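Local coordinates for protein 3-dehydroquinate dehydratase (Clostridium difficile, PDB 4H3D) that catalyses the cis-dehydration of 3-dehydroquinate to 3-dehydroshikimate through an imine intermediate, the third step of the chorismate pathway to aromatic amino acids, at residues 11-14 against 20-23; 5-8 against 13-16; 63-68 against 102-107. All coordinates share one frame; numbering follows the deposited sequence.

Interaction 1. Residues 11-14 against 20-23; sequences KNIT and PKIC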
ATOM      1  N   LYS B  11      -0.603  14.721 -24.200  1.00 39.75           N
ATOM      2  CA  LYS B  11      -1.590  15.791 -24.049  1.00 42.16           C
ATOM      3  C   LYS B  11      -1.005  16.726 -22.979  1.00 42.08           C
ATOM      4  O   LYS B  11       0.184  17.055 -23.061  1.00 43.73           O
ATOM      5  CB  LYS B  11      -3.000  15.242 -23.751  1.00 42.07           C
ATOM      6  CG  LYS B  11      -3.985  15.358 -24.894  1.00 46.82           C
ATOM      7  CD  LYS B  11      -3.551  14.700 -26.147  1.00 52.55           C
ATOM      8  CE  LYS B  11      -4.560  14.952 -27.257  1.00 57.09           C
ATOM      9  NZ  LYS B  11      -4.095  14.415 -28.567  1.00 59.71           N
ATOM     10  N   ASN B  12      -1.801  17.092 -21.983  0.60 41.35           N
ATOM     11  CA  ASN B  12      -1.373  17.998 -20.941  0.60 42.70           C
ATOM     12  C   ASN B  12      -1.038  17.267 -19.623  0.60 41.25           C
ATOM     13  O   ASN B  12      -1.122  17.855 -18.549  0.60 43.20           O
ATOM     14  CB  ASN B  12      -2.485  19.027 -20.720  0.60 45.34           C
ATOM     15  CG  ASN B  12      -3.006  19.614 -22.039  0.60 44.78           C
ATOM     16  OD1 ASN B  12      -2.236  20.117 -22.864  0.60 36.32           O
ATOM     17  ND2 ASN B  12      -4.321  19.543 -22.238  0.60 47.32           N
ATOM     18  N   ILE B  13      -0.651  15.990 -19.725  1.00 38.18           N
ATOM     19  CA  ILE B  13      -0.305  15.153 -18.550  1.00 36.83           C
ATOM     20  C   ILE B  13       1.208  14.860 -18.618  1.00 35.88           C
ATOM     21  O   ILE B  13       1.717  14.520 -19.680  1.00 37.95           O
ATOM     22  CB  ILE B  13      -1.086  13.796 -18.553  1.00 34.20           C
ATOM     23  CG1 ILE B  13      -2.570  14.014 -18.242  1.00 37.05           C
ATOM     24  CG2 ILE B  13      -0.524  12.839 -17.539  1.00 36.55           C
ATOM     25  CD1 ILE B  13      -2.851  14.681 -16.873  1.00 38.16           C
ATOM     26  N   THR B  14       1.917  15.014 -17.498  1.00 34.75           N
ATOM     27  CA  THR B  14       3.375  14.773 -17.441  1.00 34.37           C
ATOM     28  C   THR B  14       3.657  13.494 -16.663  1.00 32.70           C
ATOM     29  O   THR B  14       3.648  13.500 -15.440  1.00 33.11           O
ATOM     30  CB  THR B  14       4.122  15.938 -16.737  1.00 37.55           C
ATOM     31  OG1 THR B  14       3.820  17.174 -17.389  1.00 39.63           O
ATOM     32  CG2 THR B  14       5.621  15.709 -16.764  1.00 36.80           C
ATOM     33  N   PRO B  20       1.689   9.293  -9.146  1.00 27.15           N
ATOM     34  CA  PRO B  20       1.511   8.426 -10.298  1.00 25.14           C
ATOM     35  C   PRO B  20       0.213   8.735 -11.007  1.00 24.29           C
ATOM     36  O   PRO B  20      -0.761   9.132 -10.364  1.00 23.18           O
ATOM     37  CB  PRO B  20       1.422   7.033  -9.679  1.00 26.89           C
ATOM     38  CG  PRO B  20       2.193   7.144  -8.421  1.00 27.81           C
ATOM     39  CD  PRO B  20       2.042   8.534  -7.940  1.00 29.64           C
ATOM     40  N   LYS B  21       0.192   8.529 -12.313  1.00 22.56           N
ATOM     41  CA  LYS B  21      -1.000   8.785 -13.102  1.00 22.96           C
ATOM     42  C   LYS B  21      -1.854   7.532 -13.144  1.00 22.28           C
ATOM     43  O   LYS B  21      -1.333   6.409 -13.162  1.00 21.59           O
ATOM     44  CB  LYS B  21      -0.615   9.239 -14.512  1.00 23.34           C
ATOM     45  CG  LYS B  21       0.421  10.398 -14.529  1.00 28.04           C
ATOM     46  CD  LYS B  21      -0.055  11.620 -13.763  1.00 31.70           C
ATOM     47  CE  LYS B  21       0.994  12.737 -13.780  1.00 36.11           C
ATOM     48  NZ  LYS B  21       2.203  12.376 -12.953  1.00 37.35           N
ATOM     49  N   ILE B  22      -3.163   7.721 -13.150  1.00 22.25           N
ATOM     50  CA  ILE B  22      -4.097   6.605 -13.179  1.00 22.66           C
ATOM     51  C   ILE B  22      -4.647   6.400 -14.571  1.00 21.70           C
ATOM     52  O   ILE B  22      -5.173   7.352 -15.201  1.00 19.37           O
ATOM     53  CB  ILE B  22      -5.298   6.843 -12.243  1.00 25.06           C
ATOM     54  CG1 ILE B  22      -4.829   6.987 -10.804  1.00 27.60           C
ATOM     55  CG2 ILE B  22      -6.297   5.672 -12.348  1.00 27.51           C
ATOM     56  CD1 ILE B  22      -5.947   7.309  -9.824  1.00 28.28           C
ATOM     57  N   CYS B  23      -4.554   5.158 -15.037  1.00 20.51           N
ATOM     58  CA  CYS B  23      -5.056   4.750 -16.339  1.00 21.69           C
ATOM     59  C   CYS B  23      -6.196   3.765 -16.142  1.00 21.81           C
ATOM     60  O   CYS B  23      -6.100   2.845 -15.311  1.00 21.52           O
ATOM     61  CB  CYS B  23      -3.946   4.066 -17.140  1.00 22.59           C
ATOM     62  SG  CYS B  23      -4.396   3.598 -18.786  1.00 27.59           S
TER

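Interaction 2. Residues 5-8 against 13-16; sequences KRKV and ITIG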
ATOM      1  N   LYS B   5      16.476  12.211 -15.651  1.00 50.50           N
ATOM      2  CA  LYS B   5      15.548  11.423 -16.450  1.00 46.20           C
ATOM      3  C   LYS B   5      14.632  12.272 -17.284  1.00 44.14           C
ATOM      4  O   LYS B   5      14.306  13.394 -16.916  1.00 46.32           O
ATOM      5  CB  LYS B   5      14.642  10.608 -15.541  1.00 43.85           C
ATOM      6  CG  LYS B   5      15.330   9.710 -14.568  1.00 45.24           C
ATOM      7  CD  LYS B   5      14.281   8.884 -13.821  1.00 42.08           C
ATOM      8  CE  LYS B   5      14.900   7.979 -12.800  1.00 38.28           C
ATOM      9  NZ  LYS B   5      13.840   7.194 -12.150  1.00 38.23           N
ATOM     10  N   ARG B   6      14.198  11.721 -18.414  0.50 42.08           N
ATOM     11  CA  ARG B   6      13.239  12.386 -19.271  0.50 40.95           C
ATOM     12  C   ARG B   6      11.853  12.197 -18.669  0.50 39.45           C
ATOM     13  O   ARG B   6      11.604  11.223 -17.948  0.50 36.65           O
ATOM     14  CB  ARG B   6      13.288  11.785 -20.682  0.50 40.10           C
ATOM     15  CG  ARG B   6      13.274  10.276 -20.673  0.50 38.97           C
ATOM     16  CD  ARG B   6      13.804   9.642 -21.966  0.50 38.70           C
ATOM     17  NE  ARG B   6      12.762   9.307 -22.935  0.50 37.14           N
ATOM     18  CZ  ARG B   6      12.966   8.516 -23.984  0.50 32.94           C
ATOM     19  NH1 ARG B   6      14.166   7.999 -24.192  0.50 34.49           N
ATOM     20  NH2 ARG B   6      11.978   8.243 -24.820  0.50 29.96           N
ATOM     21  N   LYS B   7      10.966  13.150 -18.925  1.00 39.12           N
ATOM     22  CA  LYS B   7       9.573  13.027 -18.506  1.00 38.41           C
ATOM     23  C   LYS B   7       8.858  12.677 -19.793  1.00 34.99           C
ATOM     24  O   LYS B   7       9.384  12.926 -20.887  1.00 35.17           O
ATOM     25  CB  LYS B   7       9.020  14.329 -17.901  1.00 40.83           C
ATOM     26  CG  LYS B   7       9.222  14.481 -16.372  1.00 46.61           C
ATOM     27  CD  LYS B   7      10.677  14.681 -15.963  1.00 55.03           C
ATOM     28  CE  LYS B   7      10.859  14.628 -14.420  1.00 58.52           C
ATOM     29  NZ  LYS B   7      10.032  15.635 -13.679  1.00 61.61           N
ATOM     30  N   VAL B   8       7.689  12.074 -19.694  1.00 31.86           N
ATOM     31  CA  VAL B   8       6.935  11.741 -20.888  1.00 29.12           C
ATOM     32  C   VAL B   8       5.641  12.543 -20.873  1.00 30.36           C
ATOM     33  O   VAL B   8       4.781  12.300 -20.045  1.00 29.21           O
ATOM     34  CB  VAL B   8       6.648  10.252 -20.972  1.00 28.47           C
ATOM     35  CG1 VAL B   8       5.775   9.954 -22.169  1.00 28.26           C
ATOM     36  CG2 VAL B   8       7.941   9.477 -21.050  1.00 25.86           C
ATOM     37  N   ILE B  13      -0.651  15.990 -19.725  1.00 38.18           N
ATOM     38  CA  ILE B  13      -0.305  15.153 -18.550  1.00 36.83           C
ATOM     39  C   ILE B  13       1.208  14.860 -18.618  1.00 35.88           C
ATOM     40  O   ILE B  13       1.717  14.520 -19.680  1.00 37.95           O
ATOM     41  CB  ILE B  13      -1.086  13.796 -18.553  1.00 34.20           C
ATOM     42  CG1 ILE B  13      -2.570  14.014 -18.242  1.00 37.05           C
ATOM     43  CG2 ILE B  13      -0.524  12.839 -17.539  1.00 36.55           C
ATOM     44  CD1 ILE B  13      -2.851  14.681 -16.873  1.00 38.16           C
ATOM     45  N   THR B  14       1.917  15.014 -17.498  1.00 34.75           N
ATOM     46  CA  THR B  14       3.375  14.773 -17.441  1.00 34.37           C
ATOM     47  C   THR B  14       3.657  13.494 -16.663  1.00 32.70           C
ATOM     48  O   THR B  14       3.648  13.500 -15.440  1.00 33.11           O
ATOM     49  CB  THR B  14       4.122  15.938 -16.737  1.00 37.55           C
ATOM     50  OG1 THR B  14       3.820  17.174 -17.389  1.00 39.63           O
ATOM     51  CG2 THR B  14       5.621  15.709 -16.764  1.00 36.80           C
ATOM     52  N   ILE B  15       3.903  12.395 -17.382  1.00 31.56           N
ATOM     53  CA  ILE B  15       4.188  11.102 -16.750  1.00 29.22           C
ATOM     54  C   ILE B  15       5.614  11.136 -16.259  1.00 30.69           C
ATOM     55  O   ILE B  15       6.518  11.562 -16.986  1.00 29.33           O
ATOM     56  CB  ILE B  15       4.003   9.923 -17.739  1.00 28.45           C
ATOM     57  CG1 ILE B  15       2.595   9.955 -18.346  1.00 27.69           C
ATOM     58  CG2 ILE B  15       4.254   8.545 -17.041  1.00 23.34           C
ATOM     59  CD1 ILE B  15       2.333   8.834 -19.327  1.00 31.45           C
ATOM     60  N   GLY B  16       5.820  10.696 -15.022  1.00 32.67           N
ATOM     61  CA  GLY B  16       7.148  10.697 -14.416  1.00 35.35           C
ATOM     62  C   GLY B  16       7.336  11.805 -13.406  1.00 39.16           C
ATOM     63  O   GLY B  16       8.388  11.917 -12.795  1.00 42.46           O
TER

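Interaction 3. Residues 63-68 against 102-107; sequences KEVKEV and TTLNKE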
ATOM      1  N   LYS B  63     -10.929  -0.257 -40.849  1.00 25.80           N
ATOM      2  CA  LYS B  63     -11.888   0.811 -41.041  1.00 27.86           C
ATOM      3  C   LYS B  63     -12.854   0.941 -39.849  1.00 26.96           C
ATOM      4  O   LYS B  63     -13.175   2.057 -39.425  1.00 25.74           O
ATOM      5  CB  LYS B  63     -12.658   0.599 -42.353  1.00 30.03           C
ATOM      6  CG  LYS B  63     -13.648   1.688 -42.671  1.00 35.14           C
ATOM      7  CD  LYS B  63     -14.252   1.491 -44.066  1.00 40.96           C
ATOM      8  CE  LYS B  63     -15.207   2.595 -44.390  1.00 44.49           C
ATOM      9  NZ  LYS B  63     -15.868   2.408 -45.704  1.00 52.75           N
ATOM     10  N   GLU B  64     -13.329  -0.191 -39.330  1.00 26.17           N
ATOM     11  CA  GLU B  64     -14.259  -0.177 -38.180  1.00 26.64           C
ATOM     12  C   GLU B  64     -13.529   0.227 -36.900  1.00 24.56           C
ATOM     13  O   GLU B  64     -14.093   0.927 -36.040  1.00 25.39           O
ATOM     14  CB  GLU B  64     -14.994  -1.528 -38.050  1.00 27.39           C
ATOM     15  CG  GLU B  64     -16.015  -1.744 -39.210  1.00 31.14           C
ATOM     16  CD  GLU B  64     -16.581  -3.171 -39.322  1.00 34.92           C
ATOM     17  OE1 GLU B  64     -17.730  -3.317 -39.778  1.00 46.81           O
ATOM     18  OE2 GLU B  64     -15.883  -4.142 -38.995  1.00 39.86           O
ATOM     19  N   VAL B  65     -12.263  -0.164 -36.785  1.00 23.45           N
ATOM     20  CA  VAL B  65     -11.448   0.249 -35.647  1.00 22.16           C
ATOM     21  C   VAL B  65     -11.295   1.781 -35.672  1.00 23.86           C
ATOM     22  O   VAL B  65     -11.420   2.447 -34.634  1.00 22.58           O
ATOM     23  CB  VAL B  65     -10.035  -0.370 -35.662  1.00 20.57           C
ATOM     24  CG1 VAL B  65      -9.148   0.285 -34.559  1.00 22.41           C
ATOM     25  CG2 VAL B  65     -10.094  -1.912 -35.503  1.00 18.88           C
ATOM     26  N   LYS B  66     -11.006   2.329 -36.848  1.00 24.01           N
ATOM     27  CA  LYS B  66     -10.869   3.792 -36.990  1.00 24.72           C
ATOM     28  C   LYS B  66     -12.174   4.531 -36.665  1.00 24.45           C
ATOM     29  O   LYS B  66     -12.142   5.579 -36.023  1.00 24.48           O
ATOM     30  CB  LYS B  66     -10.374   4.180 -38.379  1.00 25.83           C
ATOM     31  CG  LYS B  66      -8.878   3.869 -38.629  1.00 25.26           C
ATOM     32  CD  LYS B  66      -8.459   4.366 -40.019  1.00 29.67           C
ATOM     33  CE  LYS B  66      -7.040   3.986 -40.349  1.00 31.83           C
ATOM     34  NZ  LYS B  66      -6.665   4.400 -41.725  1.00 34.07           N
ATOM     35  N   GLU B  67     -13.300   3.976 -37.107  0.50 25.47           N
ATOM     36  CA  GLU B  67     -14.616   4.568 -36.848  0.50 27.18           C
ATOM     37  C   GLU B  67     -14.848   4.760 -35.349  0.50 26.63           C
ATOM     38  O   GLU B  67     -15.292   5.825 -34.913  0.50 26.25           O
ATOM     39  CB  GLU B  67     -15.739   3.693 -37.441  0.50 28.52           C
ATOM     40  CG  GLU B  67     -15.769   3.622 -38.959  0.50 30.78           C
ATOM     41  CD  GLU B  67     -16.905   2.742 -39.489  0.50 31.42           C
ATOM     42  OE1 GLU B  67     -17.896   2.532 -38.759  0.50 34.39           O
ATOM     43  OE2 GLU B  67     -16.818   2.286 -40.639  0.50 26.46           O
ATOM     44  N   VAL B  68     -14.543   3.729 -34.563  1.00 25.50           N
ATOM     45  CA  VAL B  68     -14.705   3.799 -33.106  1.00 25.75           C
ATOM     46  C   VAL B  68     -13.749   4.840 -32.531  1.00 25.57           C
ATOM     47  O   VAL B  68     -14.133   5.677 -31.709  1.00 25.69           O
ATOM     48  CB  VAL B  68     -14.465   2.433 -32.433  1.00 25.57           C
ATOM     49  CG1 VAL B  68     -14.510   2.572 -30.915  1.00 27.72           C
ATOM     50  CG2 VAL B  68     -15.488   1.433 -32.910  1.00 25.60           C
ATOM     51  N   THR B 102       1.291  -5.491 -36.558  1.00 23.20           N
ATOM     52  CA  THR B 102       2.145  -4.398 -37.003  1.00 24.25           C
ATOM     53  C   THR B 102       1.332  -3.342 -37.755  1.00 22.86           C
ATOM     54  O   THR B 102       1.404  -2.161 -37.433  1.00 23.33           O
ATOM     55  CB  THR B 102       3.276  -4.935 -37.897  1.00 24.90           C
ATOM     56  OG1 THR B 102       4.026  -5.914 -37.157  1.00 28.56           O
ATOM     57  CG2 THR B 102       4.205  -3.812 -38.357  1.00 25.83           C
ATOM     58  N   THR B 103       0.541  -3.783 -38.721  1.00 23.00           N
ATOM     59  CA  THR B 103      -0.307  -2.887 -39.519  1.00 25.35           C
ATOM     60  C   THR B 103      -1.297  -2.120 -38.653  1.00 24.02           C
ATOM     61  O   THR B 103      -1.446  -0.906 -38.801  1.00 24.86           O
ATOM     62  CB  THR B 103      -1.096  -3.674 -40.597  1.00 27.00           C
ATOM     63  OG1 THR B 103      -0.178  -4.337 -41.462  1.00 30.63           O
ATOM     64  CG2 THR B 103      -1.977  -2.729 -41.429  1.00 28.57           C
ATOM     65  N   LEU B 104      -1.988  -2.823 -37.762  1.00 22.85           N
ATOM     66  CA  LEU B 104      -2.953  -2.171 -36.871  1.00 22.20           C
ATOM     67  C   LEU B 104      -2.298  -1.031 -36.082  1.00 22.96           C
ATOM     68  O   LEU B 104      -2.776   0.107 -36.088  1.00 21.43           O
ATOM     69  CB  LEU B 104      -3.548  -3.187 -35.907  1.00 22.75           C
ATOM     70  CG  LEU B 104      -4.552  -2.700 -34.863  1.00 20.69           C
ATOM     71  CD1 LEU B 104      -5.803  -2.089 -35.513  1.00 20.02           C
ATOM     72  CD2 LEU B 104      -4.926  -3.848 -33.959  1.00 18.88           C
ATOM     73  N   ASN B 105      -1.203  -1.332 -35.392  1.00 22.72           N
ATOM     74  CA  ASN B 105      -0.538  -0.304 -34.606  1.00 22.05           C
ATOM     75  C   ASN B 105       0.006   0.865 -35.430  1.00 22.17           C
ATOM     76  O   ASN B 105      -0.042   2.012 -34.992  1.00 21.25           O
ATOM     77  CB  ASN B 105       0.554  -0.918 -33.763  1.00 22.48           C
ATOM     78  CG  ASN B 105       0.011  -1.581 -32.530  1.00 24.43           C
ATOM     79  OD1 ASN B 105      -0.593  -0.925 -31.684  1.00 21.51           O
ATOM     80  ND2 ASN B 105       0.227  -2.890 -32.410  1.00 21.35           N
ATOM     81  N   LYS B 106       0.537   0.572 -36.607  1.00 22.00           N
ATOM     82  CA  LYS B 106       1.059   1.622 -37.466  1.00 23.53           C
ATOM     83  C   LYS B 106      -0.065   2.495 -37.992  1.00 24.64           C
ATOM     84  O   LYS B 106       0.012   3.708 -37.939  1.00 24.92           O
ATOM     85  CB  LYS B 106       1.862   1.014 -38.613  1.00 23.06           C
ATOM     86  CG  LYS B 106       3.180   0.398 -38.150  1.00 25.74           C
ATOM     87  CD  LYS B 106       4.010  -0.130 -39.318  1.00 31.20           C
ATOM     88  CE  LYS B 106       4.590   0.971 -40.179  1.00 35.24           C
ATOM     89  NZ  LYS B 106       5.174   0.410 -41.449  1.00 38.89           N
ATOM     90  N   GLU B 107      -1.125   1.870 -38.482  1.00 24.12           N
ATOM     91  CA  GLU B 107      -2.241   2.615 -39.036  1.00 27.70           C
ATOM     92  C   GLU B 107      -2.912   3.481 -38.000  1.00 26.70           C
ATOM     93  O   GLU B 107      -3.307   4.615 -38.296  1.00 25.33           O
ATOM     94  CB  GLU B 107      -3.273   1.665 -39.653  1.00 29.82           C
ATOM     95  CG  GLU B 107      -2.862   1.120 -40.986  1.00 37.46           C
ATOM     96  CD  GLU B 107      -2.935   2.169 -42.076  1.00 47.72           C
ATOM     97  OE1 GLU B 107      -3.888   2.993 -42.065  1.00 50.82           O
ATOM     98  OE2 GLU B 107      -2.045   2.167 -42.950  1.00 56.62           O
TER
HETATM   99  O   HOH W   1      -3.884   5.395 -40.889  1.00 33.14           O

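Interaction 1. Residues 11-14 against 20-23
Lys21 lies along Ile13 and ends at the backbone of Thr14, so that one long side chain makes every close contact between 11-14 and 20-23. The packed half is apolar. The methyl CG2 of Ile13 rests on the aliphatic stem of Lys21, 4.0 Å from its CG and equally far from its CD, and the two side chains run past each other in opposite directions. The CB atoms of both residues are directed at the opposing segment, but the backbones stay well apart, with 8.4 Å between the CA atoms of Ile13 and Lys21. Only 118 Å² is buried in all.

In the (beta/alpha)8 barrel of this type I dehydroquinase, 21-26 is the first parallel strand, hydrogen-bonded on its two sides to strands 48-52 and 227-229. The strand 13-15 belongs instead to a small N-terminal hairpin, and Lys21 reaches to it from the very start of the barrel strand.

The other half is polar and lies at the surface, and its one hydrogen bond across the segments is weak. The Lys21 chain is bent at chi2 (-57°) and again at chi4 (-70°), and the second bend turns NZ to the carbonyl O of Thr14, 3.1 Å away. Its strongest partner is the backbone O of Glu17, and NZ also bonds to Arg19 O, so one ammonium group bridges strand 13-15 to the turn before strand 21-26 through three carbonyl oxygens. The Thr14 side chain turns its CB away from 20-23, and its OG1 is bonded to Gln9. None of the three touching residues is buried, and Ile13 also leans on Pro80.

Interaction 2. Residues 5-8 against 13-16
The flat groups that meet here are the peptide units of Val8 and Ile15, joined by two backbone hydrogen bonds. Val8 N donates a hydrogen bond to Ile15 O at 3.0 Å, almost straight at 175° and in the plane of the accepting carbonyl. The return bond, from Ile15 N to Val8 O, is shorter at 2.8 Å but more bent, at 150°, with the donor tilted out of the plane of the Val8 carbonyl.

On one face of this pair lie the side chains of Val8 and Ile15, their CB atoms 4.2 Å apart. The CB of Ile15 also stands 3.4 Å from Val8 O. This face is buried: both side chains press on Leu172 of barrel strand 172-177, while Val8 also meets Pro203 and Ile15 meets Ala226.

On the opposite face, Lys7 and Thr14 meet. The Thr14 methyl, CG2, sits 3.8 Å from both CB and CG of Lys7, the two side chains crossing at a slant. Because Thr14 CG2 is anti to the backbone N (chi1 -56° for OG1), the methyl is the branch presented to the lysine. Farther out, bends at chi2 and chi4 carry Lys7 CE past the carbonyl of Gly16, 4.0 Å from its O. Gly16, just after the strand, has a positive phi.

Val8 and Ile15 thus form an antiparallel hydrogen-bonded pair of a two-stranded beta hairpin, 8-10 with 13-15, whose apolar face is laid against the N-terminal end of the barrel strands, which it covers in part, as in other type I dehydroquinases.

Interaction 3. Residues 63-68 against 102-107
Glu107 OE1 is gripped from two directions, by the ammonium group of Lys66 and by a water molecule. Lys66 NZ lies 3.1 Å from Glu107 OE1 in a hydrogen-bonded salt bridge, and the nitrogen meets the oxygen nearly along its C-O bond. The water, 2.7 Å from OE1, donates to that oxygen and also donates to the backbone O of Glu107 at 2.8 Å, while accepting a bond from Lys66 NZ at 3.1 Å. Ammonium, carboxylate oxygen and water therefore form a triangle of hydrogen bonds, in which the water joins the side chain of Glu107 to its own carbonyl. Such a second link probably helps to fix the rotation of the carboxylate, and the nearby positive charge would be expected to favour its ionised form.

The two residues arrive in different shapes. Lys66 is extended beyond CG, and although its CB is not aimed at the other helix, its length carries NZ across the gap. Glu107 points its CB toward the opposing helix but is folded at chi2 (-72°), which keeps the carboxylate close to its own helix; the two side chains meet at an angle. Beneath this polar bridge lies an apolar contact. Val65 CG1 touches Leu104 CD1 at 4.2 Å, the branch of Leu104 reaching in from a side chain whose CB is not directed at Val65. Both residues are buried, whereas the charged pair is partly exposed.

The helices 62-76 and 98-110 follow strands 48-52 and 81-84 and pack side by side on the outside of the barrel. Val65 continues inward onto Trp51 of strand 48-52, a 3-dehydroquinate-binding residue, and Leu104 onto Phe83 of strand 81-84.

In the fold
Interactions 1 and 2 share Ile13 and Thr14, and so strand 13-15. Their centres are 9 Å apart: interaction 2 pairs that strand with the chain entering the hairpin, and interaction 1 ties it to the first barrel strand, 21-26. Both precede interaction 3 in the sequence. The latter lies about 24 Å from interaction 1 and 27 Å from interaction 2, centre to centre, with no atoms in touch, and joins two successive outer helices, 62-76 and 98-110. The N-terminal hairpin and the helical shell thus meet the barrel in separate places, around a core whose strands carry the catalytic His147 and Lys174.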